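PDB 6UEH: Cow rumen GH26 endo-mannanase, which probably hydrolyses internal beta-1,4 linkages in the backbone of mannans such as galactomannan, using a family 26 glycoside hydrolase domain that carries an accessory domain. Local coordinates for residues K56-Y61 against R106-A111; T6-T11 against I128-A133; A406-F411 against I439-A444. All blocks are in the same frame, centred on the assembly; numbering follows the deposited sequence.

Contact 1: K56-Y61 against R106-A111; sequences KEDGMY and RLNKGA
At one end of the beta-sandwich of the CBM6-type accessory domain, strands 59-69 and 97-107 pair through Gly59 and Leu107, an antiparallel hydrogen-bonded pair. Leu107 N donates to Gly59 O at 2.8 Å, and Gly59 N returns a bond to Leu107 O at 2.9 Å. The next pair along, Met60 with Arg106, is non-hydrogen-bonded; the sulfur of Met60 lies against CA and CB of Arg106. Before Gly59, where strand 59-69 has not yet begun, side chains take over from the backbone ladder. Asp58 divides its carboxylate between two partners. With CG beside the backbone N and anti to the carbonyl carbon (chi1 -69°), OD1 takes the backbone N-H of Lys109 at 2.8 Å, nearly in line with its own C-O bond. OD2 forms a salt bridge with Arg106 NH2, also 2.8 Å long. This oxygen sits at the edge of the guanidinium, close to its plane. NH2 meets OD2 from its anti side, tilted out of the carboxylate plane, and the bridge is single-pronged, since Arg106 NE bonds Asn108 OD1 instead, at 2.8 Å in a bent hydrogen bond (N-H...O 136°). The acceptors Asn108 OD1 and Asp58 OD2 stand 3.2 Å apart without a bond between them, a closeness that their shared arginine probably offsets. Its remaining nitrogen, NH1, bonds into the hydrolase domain, where Asn437 is one of its partners. Farther out, Lys109 runs extended and then bends at its last torsion, where NZ donates a hydrogen bond of 2.8 Å to Lys56 O, in the carbonyl plane. On the sheet face away from Met60 and Arg106, Leu107 crosses Tyr61 at about a right angle, and its CD1 makes a CH-pi contact over the ring, 3.9 Å from the centroid.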
loop_
_atom_site.group_PDB
_atom_site.type_symbol
_atom_site.label_atom_id
_atom_site.label_comp_id
_atom_site.label_asym_id
_atom_site.label_seq_id
_atom_site.Cartn_x
_atom_site.Cartn_y
_atom_site.Cartn_z
ATOM N N LYS A 56 5.473 -11.271 28.160
ATOM C CA LYS A 56 4.462 -12.276 28.480
ATOM C C LYS A 56 3.615 -12.647 27.266
ATOM O O LYS A 56 3.183 -13.794 27.124
ATOM C CB LYS A 56 3.544 -11.787 29.606
ATOM C CG LYS A 56 4.237 -11.546 30.938
ATOM C CD LYS A 56 3.218 -11.457 32.075
ATOM C CE LYS A 56 3.878 -11.079 33.393
ATOM N NZ LYS A 56 2.925 -11.165 34.539
ATOM N N GLU A 57 3.364 -11.670 26.401
ATOM C CA GLU A 57 2.528 -11.888 25.226
ATOM C C GLU A 57 3.101 -11.193 23.996
ATOM O O GLU A 57 3.932 -10.291 24.115
ATOM C CB GLU A 57 1.099 -11.390 25.475
ATOM C CG GLU A 57 0.389 -12.012 26.674
ATOM C CD GLU A 57 -0.064 -13.442 26.427
ATOM O OE1 GLU A 57 -0.618 -14.055 27.365
ATOM O OE2 GLU A 57 0.126 -13.953 25.302
ATOM N N ASP A 58 2.650 -11.618 22.819
ATOM C CA ASP A 58 2.968 -10.922 21.576
ATOM C C ASP A 58 2.526 -9.467 21.680
ATOM O O ASP A 58 1.447 -9.180 22.195
ATOM C CB ASP A 58 2.282 -11.588 20.379
ATOM C CG ASP A 58 2.844 -12.962 20.062
ATOM O OD1 ASP A 58 3.631 -13.502 20.870
ATOM O OD2 ASP A 58 2.485 -13.505 18.996
ATOM N N GLY A 59 3.358 -8.552 21.192
ATOM C CA GLY A 59 3.029 -7.138 21.228
ATOM C C GLY A 59 3.987 -6.297 20.408
ATOM O O GLY A 59 5.017 -6.786 19.949
ATOM N N MET A 60 3.642 -5.026 20.224
ATOM C CA MET A 60 4.471 -4.111 19.446
ATOM C C MET A 60 5.270 -3.194 20.363
ATOM O O MET A 60 4.757 -2.705 21.370
ATOM C CB MET A 60 3.614 -3.284 18.489
ATOM C CG MET A 60 2.886 -4.111 17.441
ATOM S SD MET A 60 4.023 -4.975 16.339
ATOM C CE MET A 60 4.661 -3.616 15.367
ATOM N N TYR A 61 6.528 -2.961 20.004
ATOM C CA TYR A 61 7.427 -2.181 20.846
ATOM C C TYR A 61 8.251 -1.181 20.039
ATOM O O TYR A 61 8.674 -1.465 18.919
ATOM C CB TYR A 61 8.342 -3.120 21.637
ATOM C CG TYR A 61 7.607 -3.873 22.722
ATOM C CD1 TYR A 61 6.934 -5.057 22.443
ATOM C CD2 TYR A 61 7.568 -3.388 24.021
ATOM C CE1 TYR A 61 6.251 -5.740 23.429
ATOM C CE2 TYR A 61 6.887 -4.063 25.017
ATOM C CZ TYR A 61 6.229 -5.238 24.717
ATOM O OH TYR A 61 5.551 -5.912 25.705
ATOM N N ARG A 106 7.424 -6.161 16.255
ATOM C CA ARG A 106 6.761 -7.174 17.057
ATOM C C ARG A 106 7.742 -7.938 17.937
ATOM O O ARG A 106 8.747 -8.465 17.458
ATOM C CB ARG A 106 6.003 -8.140 16.142
ATOM C CG ARG A 106 5.246 -9.249 16.846
ATOM C CD ARG A 106 4.332 -9.945 15.847
ATOM N NE ARG A 106 3.688 -11.137 16.390
ATOM C CZ ARG A 106 2.743 -11.820 15.752
ATOM N NH1 ARG A 106 2.333 -11.422 14.554
ATOM N NH2 ARG A 106 2.207 -12.898 16.310
ATOM N N LEU A 107 7.454 -7.968 19.232
ATOM C CA LEU A 107 8.110 -8.899 20.136
ATOM C C LEU A 107 7.141 -10.034 20.415
ATOM O O LEU A 107 5.949 -9.805 20.623
ATOM C CB LEU A 107 8.534 -8.221 21.439
ATOM C CG LEU A 107 9.584 -7.115 21.348
ATOM C CD1 LEU A 107 10.028 -6.709 22.740
ATOM C CD2 LEU A 107 10.770 -7.555 20.512
ATOM N N ASN A 108 7.648 -11.260 20.412
ATOM C CA ASN A 108 6.791 -12.415 20.618
ATOM C C ASN A 108 6.963 -13.018 22.007
ATOM O O ASN A 108 7.995 -12.823 22.654
ATOM C CB ASN A 108 7.062 -13.457 19.535
ATOM C CG ASN A 108 6.570 -13.009 18.170
ATOM O OD1 ASN A 108 5.432 -12.562 18.028
ATOM N ND2 ASN A 108 7.431 -13.103 17.165
ATOM N N LYS A 109 5.931 -13.731 22.454
ATOM C CA LYS A 109 5.900 -14.366 23.769
ATOM C C LYS A 109 7.203 -15.085 24.108
ATOM O O LYS A 109 7.676 -15.930 23.348
ATOM C CB LYS A 109 4.731 -15.351 23.841
ATOM C CG LYS A 109 4.571 -16.040 25.183
ATOM C CD LYS A 109 3.357 -16.954 25.181
ATOM C CE LYS A 109 3.114 -17.555 26.557
ATOM N NZ LYS A 109 2.860 -16.505 27.584
ATOM N N GLY A 110 7.788 -14.729 25.248
ATOM C CA GLY A 110 9.049 -15.311 25.664
ATOM C C GLY A 110 10.241 -14.430 25.338
ATOM O O GLY A 110 10.128 -13.206 25.282
ATOM N N ALA A 111 11.388 -15.063 25.113
ATOM C CA ALA A 111 12.637 -14.344 24.895
ATOM C C ALA A 111 12.736 -13.780 23.481
ATOM O O ALA A 111 12.323 -14.418 22.513
ATOM C CB ALA A 111 13.821 -15.259 25.183
#

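Contact 2: T6-T11 against I128-A133; sequences TKFPYT and ITVEEA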
loop_
_atom_site.group_PDB
_atom_site.type_symbol
_atom_site.label_atom_id
_atom_site.label_comp_id
_atom_site.label_asym_id
_atom_site.label_seq_id
_atom_site.Cartn_x
_atom_site.Cartn_y
_atom_site.Cartn_z
ATOM N N THR A 6 10.878 -8.296 31.179
ATOM C CA THR A 6 11.473 -6.976 31.054
ATOM C C THR A 6 10.501 -5.882 31.486
ATOM O O THR A 6 9.312 -5.936 31.176
ATOM C CB THR A 6 11.923 -6.715 29.599
ATOM O OG1 THR A 6 12.723 -7.811 29.141
ATOM C CG2 THR A 6 12.723 -5.432 29.501
ATOM N N LYS A 7 11.014 -4.895 32.211
ATOM C CA LYS A 7 10.210 -3.760 32.636
ATOM C C LYS A 7 10.383 -2.596 31.665
ATOM O O LYS A 7 11.502 -2.265 31.276
ATOM C CB LYS A 7 10.591 -3.339 34.055
ATOM C CG LYS A 7 10.396 -4.434 35.096
ATOM C CD LYS A 7 8.939 -4.867 35.173
ATOM C CE LYS A 7 8.724 -5.928 36.244
ATOM N NZ LYS A 7 9.417 -7.208 35.924
ATOM N N PHE A 8 9.271 -1.977 31.276
ATOM C CA PHE A 8 9.303 -0.901 30.292
ATOM C C PHE A 8 8.910 0.441 30.914
ATOM O O PHE A 8 8.032 0.491 31.778
ATOM C CB PHE A 8 8.389 -1.238 29.110
ATOM C CG PHE A 8 8.698 -2.565 28.472
ATOM C CD1 PHE A 8 9.748 -2.690 27.577
ATOM C CD2 PHE A 8 7.948 -3.689 28.781
ATOM C CE1 PHE A 8 10.041 -3.912 26.996
ATOM C CE2 PHE A 8 8.235 -4.913 28.204
ATOM C CZ PHE A 8 9.283 -5.025 27.310
ATOM N N PRO A 9 9.556 1.536 30.475
ATOM C CA PRO A 9 10.584 1.581 29.425
ATOM C C PRO A 9 11.903 0.936 29.844
ATOM O O PRO A 9 12.262 0.933 31.020
ATOM C CB PRO A 9 10.768 3.081 29.179
ATOM C CG PRO A 9 10.381 3.718 30.465
ATOM C CD PRO A 9 9.264 2.875 31.016
ATOM N N TYR A 10 12.606 0.379 28.867
ATOM C CA TYR A 10 13.824 -0.372 29.122
ATOM C C TYR A 10 14.994 0.243 28.368
ATOM O O TYR A 10 14.984 0.304 27.142
ATOM C CB TYR A 10 13.633 -1.833 28.716
ATOM C CG TYR A 10 14.838 -2.710 28.939
ATOM C CD1 TYR A 10 15.250 -3.045 30.220
ATOM C CD2 TYR A 10 15.553 -3.222 27.865
ATOM C CE1 TYR A 10 16.348 -3.852 30.428
ATOM C CE2 TYR A 10 16.651 -4.034 28.063
ATOM C CZ TYR A 10 17.042 -4.347 29.347
ATOM O OH TYR A 10 18.136 -5.154 29.551
ATOM N N THR A 11 15.993 0.709 29.108
ATOM C CA THR A 11 17.173 1.307 28.501
ATOM C C THR A 11 18.438 0.592 28.954
ATOM O O THR A 11 18.634 0.348 30.145
ATOM C CB THR A 11 17.290 2.807 28.841
ATOM O OG1 THR A 11 16.139 3.501 28.346
ATOM C CG2 THR A 11 18.539 3.407 28.212
ATOM N N ILE A 128 20.468 2.097 24.163
ATOM C CA ILE A 128 19.345 1.578 23.392
ATOM C C ILE A 128 18.109 1.557 24.287
ATOM O O ILE A 128 18.192 1.172 25.453
ATOM C CB ILE A 128 19.634 0.166 22.847
ATOM C CG1 ILE A 128 20.927 0.167 22.026
ATOM C CG2 ILE A 128 18.461 -0.340 22.017
ATOM C CD1 ILE A 128 21.515 -1.213 21.804
ATOM N N THR A 129 16.971 1.983 23.747
ATOM C CA THR A 129 15.747 2.077 24.535
ATOM C C THR A 129 14.589 1.330 23.882
ATOM O O THR A 129 14.318 1.499 22.693
ATOM C CB THR A 129 15.340 3.551 24.758
ATOM O OG1 THR A 129 16.336 4.202 25.557
ATOM C CG2 THR A 129 14.002 3.646 25.469
ATOM N N VAL A 130 13.916 0.495 24.669
ATOM C CA VAL A 130 12.731 -0.217 24.208
ATOM C C VAL A 130 11.512 0.208 25.021
ATOM O O VAL A 130 11.508 0.114 26.249
ATOM C CB VAL A 130 12.907 -1.745 24.310
ATOM C CG1 VAL A 130 11.690 -2.461 23.746
ATOM C CG2 VAL A 130 14.169 -2.185 23.584
ATOM N N GLU A 131 10.481 0.681 24.329
ATOM C CA GLU A 131 9.245 1.121 24.970
ATOM C C GLU A 131 8.045 0.404 24.373
ATOM O O GLU A 131 8.109 -0.082 23.246
ATOM C CB GLU A 131 9.068 2.630 24.812
ATOM C CG GLU A 131 10.166 3.460 25.446
ATOM C CD GLU A 131 10.188 4.879 24.922
ATOM O OE1 GLU A 131 9.941 5.813 25.713
ATOM O OE2 GLU A 131 10.458 5.061 23.717
ATOM N N GLU A 132 6.949 0.342 25.124
ATOM C CA GLU A 132 5.692 -0.124 24.556
ATOM C C GLU A 132 5.302 0.821 23.423
ATOM O O GLU A 132 5.409 2.039 23.562
ATOM C CB GLU A 132 4.599 -0.196 25.623
ATOM C CG GLU A 132 4.852 -1.280 26.661
ATOM C CD GLU A 132 3.840 -1.270 27.789
ATOM O OE1 GLU A 132 3.117 -0.262 27.934
ATOM O OE2 GLU A 132 3.769 -2.270 28.532
ATOM N N ALA A 133 4.880 0.256 22.297
ATOM C CA ALA A 133 4.617 1.053 21.105
ATOM C C ALA A 133 3.452 2.009 21.304
ATOM O O ALA A 133 2.503 1.709 22.027
ATOM C CB ALA A 133 4.352 0.150 19.906
HETATM O O HOH W 1 5.220 1.443 29.970
#
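Tyr10 O accepts the N-H of Val130 in a bond of 2.7 Å that is almost straight (170°), and CA of Thr129 closes on the same oxygen at 3.2 Å in a CA-H...O contact. Tyr10 N bonds back to Val130 O at 2.9 Å, completing an antiparallel hydrogen-bonded pair. Thr11 and Thr129 form the adjoining non-hydrogen-bonded pair on the other sheet face, where their OG1 atoms share a hydrogen bond of 2.9 Å. A valine in place of Thr129 would remove that hydroxyl and would probably leave Thr11 OG1 without its mate across the strands, its side chain freer to turn. Before the strand, a cis peptide bond links Phe8 to Pro9. The Phe8 and Val130 side chains lie side by side; Phe8 CD1 brings the ring edge to Val130 O at 3.6 Å, and Phe8 CE1 touches Val130 CG1 at 3.9 Å. Pro9 CB rests on Glu131 CG. Strand 10-13 thus lies along one side of strand 123-132, with strand 59-69 along the other; the Val130 side chain packs on Phe51 of strand 49-55 and Phe63 of strand 59-69, and Glu13, farther along strand 10-13, binds the calcium ion.

Contact 3: A406-F411 against I439-A444; sequences AETPIF and IIEHAA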
loop_
_atom_site.group_PDB
_atom_site.type_symbol
_atom_site.label_atom_id
_atom_site.label_comp_id
_atom_site.label_asym_id
_atom_site.label_seq_id
_atom_site.Cartn_x
_atom_site.Cartn_y
_atom_site.Cartn_z
ATOM N N ALA A 406 1.485 -9.549 7.611
ATOM C CA ALA A 406 0.711 -8.311 7.639
ATOM C C ALA A 406 1.405 -7.190 6.865
ATOM O O ALA A 406 0.794 -6.159 6.579
ATOM C CB ALA A 406 0.456 -7.880 9.076
ATOM N N GLU A 407 2.676 -7.408 6.531
ATOM C CA GLU A 407 3.514 -6.416 5.850
ATOM C C GLU A 407 3.429 -5.053 6.535
ATOM O O GLU A 407 3.324 -4.017 5.884
ATOM C CB GLU A 407 3.127 -6.295 4.371
ATOM C CG GLU A 407 3.320 -7.575 3.552
ATOM C CD GLU A 407 4.783 -7.889 3.246
ATOM O OE1 GLU A 407 5.682 -7.167 3.732
ATOM O OE2 GLU A 407 5.034 -8.867 2.510
ATOM N N THR A 408 3.473 -5.082 7.862
ATOM C CA THR A 408 3.371 -3.883 8.689
ATOM C C THR A 408 4.387 -2.782 8.336
ATOM O O THR A 408 4.010 -1.609 8.291
ATOM C CB THR A 408 3.504 -4.257 10.185
ATOM O OG1 THR A 408 2.552 -5.283 10.493
ATOM C CG2 THR A 408 3.256 -3.050 11.077
ATOM N N PRO A 409 5.666 -3.141 8.078
ATOM C CA PRO A 409 6.598 -2.085 7.650
ATOM C C PRO A 409 6.156 -1.333 6.391
ATOM O O PRO A 409 6.381 -0.125 6.300
ATOM C CB PRO A 409 7.896 -2.855 7.383
ATOM C CG PRO A 409 7.819 -4.023 8.285
ATOM C CD PRO A 409 6.373 -4.419 8.301
ATOM N N ILE A 410 5.544 -2.032 5.437
ATOM C CA ILE A 410 5.047 -1.383 4.227
ATOM C C ILE A 410 3.935 -0.399 4.574
ATOM O O ILE A 410 3.893 0.718 4.052
ATOM C CB ILE A 410 4.522 -2.405 3.196
ATOM C CG1 ILE A 410 5.660 -3.308 2.715
ATOM C CG2 ILE A 410 3.871 -1.694 2.013
ATOM C CD1 ILE A 410 5.239 -4.311 1.652
ATOM N N PHE A 411 3.042 -0.812 5.467
ATOM C CA PHE A 411 1.944 0.050 5.881
ATOM C C PHE A 411 2.462 1.363 6.467
ATOM O O PHE A 411 2.018 2.442 6.077
ATOM C CB PHE A 411 1.045 -0.655 6.896
ATOM C CG PHE A 411 -0.049 0.219 7.435
ATOM C CD1 PHE A 411 -1.201 0.443 6.696
ATOM C CD2 PHE A 411 0.077 0.830 8.674
ATOM C CE1 PHE A 411 -2.206 1.258 7.184
ATOM C CE2 PHE A 411 -0.926 1.644 9.169
ATOM C CZ PHE A 411 -2.068 1.857 8.423
ATOM N N ILE A 439 -4.069 -7.618 13.659
ATOM C CA ILE A 439 -4.486 -7.070 14.943
ATOM C C ILE A 439 -3.298 -6.842 15.878
ATOM O O ILE A 439 -3.139 -5.760 16.443
ATOM C CB ILE A 439 -5.511 -7.995 15.628
ATOM C CG1 ILE A 439 -6.779 -8.097 14.769
ATOM C CG2 ILE A 439 -5.843 -7.483 17.024
ATOM C CD1 ILE A 439 -7.767 -9.139 15.242
ATOM N N ILE A 440 -2.468 -7.865 16.034
ATOM C CA ILE A 440 -1.318 -7.789 16.928
ATOM C C ILE A 440 -0.330 -6.707 16.493
ATOM O O ILE A 440 0.192 -5.966 17.321
ATOM C CB ILE A 440 -0.591 -9.148 17.009
ATOM C CG1 ILE A 440 -1.505 -10.197 17.648
ATOM C CG2 ILE A 440 0.706 -9.023 17.800
ATOM C CD1 ILE A 440 -0.973 -11.610 17.564
ATOM N N GLU A 441 -0.089 -6.603 15.191
ATOM C CA GLU A 441 0.937 -5.692 14.695
ATOM C C GLU A 441 0.383 -4.314 14.347
ATOM O O GLU A 441 1.134 -3.421 13.951
ATOM C CB GLU A 441 1.639 -6.305 13.482
ATOM C CG GLU A 441 2.317 -7.631 13.790
ATOM C CD GLU A 441 3.110 -8.177 12.619
ATOM O OE1 GLU A 441 3.464 -7.393 11.715
ATOM O OE2 GLU A 441 3.380 -9.396 12.607
ATOM N N HIS A 442 -0.927 -4.150 14.511
ATOM C CA HIS A 442 -1.609 -2.890 14.212
ATOM C C HIS A 442 -1.369 -2.443 12.772
ATOM O O HIS A 442 -1.185 -1.257 12.503
ATOM C CB HIS A 442 -1.166 -1.792 15.184
ATOM C CG HIS A 442 -1.597 -2.030 16.596
ATOM N ND1 HIS A 442 -2.471 -1.195 17.259
ATOM C CD2 HIS A 442 -1.282 -3.014 17.472
ATOM C CE1 HIS A 442 -2.671 -1.651 18.481
ATOM N NE2 HIS A 442 -1.960 -2.754 18.637
ATOM N N ALA A 443 -1.362 -3.405 11.856
ATOM C CA ALA A 443 -1.290 -3.106 10.434
ATOM C C ALA A 443 -2.675 -2.671 9.967
ATOM O O ALA A 443 -3.486 -3.495 9.545
ATOM C CB ALA A 443 -0.803 -4.315 9.650
ATOM N N ALA A 444 -2.933 -1.369 10.052
ATOM C CA ALA A 444 -4.290 -0.840 9.949
ATOM C C ALA A 444 -4.768 -0.601 8.518
ATOM O O ALA A 444 -5.465 0.384 8.263
ATOM C CB ALA A 444 -4.396 0.457 10.748
HETATM O O HOH W 2 2.819 -10.473 9.999
HETATM O O HOH W 3 4.570 -7.580 9.283
#
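The Schellman motif at His442, which follows helix 435-441, meets the first turn of helix 408-417, and the two are joined by Glu441 and Thr408. Thr408 OG1 donates to Glu441 OE1 at 2.6 Å, reaching the oxygen on its anti side and 22° out of the carboxylate plane. The threonine holds OG1 beside its backbone N (chi1 -53°), while Glu441 stretches out beyond CG to meet it. Water 3 grips the same oxygen at 2.7 Å and accepts the N-H of Thr408 at 3.1 Å, so the carboxylate is tied through solvent to the N-terminal turn of the helix, which would tend to favour its negative charge. Water 2 makes a similar bridge, accepting the N-H of Ala406 at 2.9 Å and bonding to Glu441 OE2. Beside these polar links the contact is apolar. Ala443, at the centre of an inverse gamma turn, brings its CB to 3.8 Å from Ala406 CB. Ala444 N sits over the centre of one face of the Phe411 ring, 3.6 Å above its plane, and Phe411 CZ lies 3.6 Å from Ala444 CB. Trp445 adds an edge-to-face contact to this ring. Helix 408-417 connects the neighbouring parallel strands 382-387 and 423-429, and helix 435-441 follows the second of them; a beta-alpha-beta crossover with its helix outside the barrel is typical of the TIM-barrel fold of family 26 hydrolases.

Contacts 1 and 2 belong to one beta-sandwich and share a sheet: strand 59-69 lies between 97-107 and 123-132, and Met60 O probably bonds Ala133 N while the Tyr61 ring packs on Phe8. Contact 1 is at the surface, with charged side chains bonding around a strand end; contact 2, partly buried, has the same two-bond backbone pairing but adds a threonine pair instead. Contact 3 is buried in the hydrolase domain and joins helix ends through a carboxylate, waters and small apolar groups. Contacts 1 and 3 meet across the domain interface, where Arg106 NH1 and Glu441 OE2 form a salt bridge and Met60 packs on Glu441; contacts 2 and 3 do not touch.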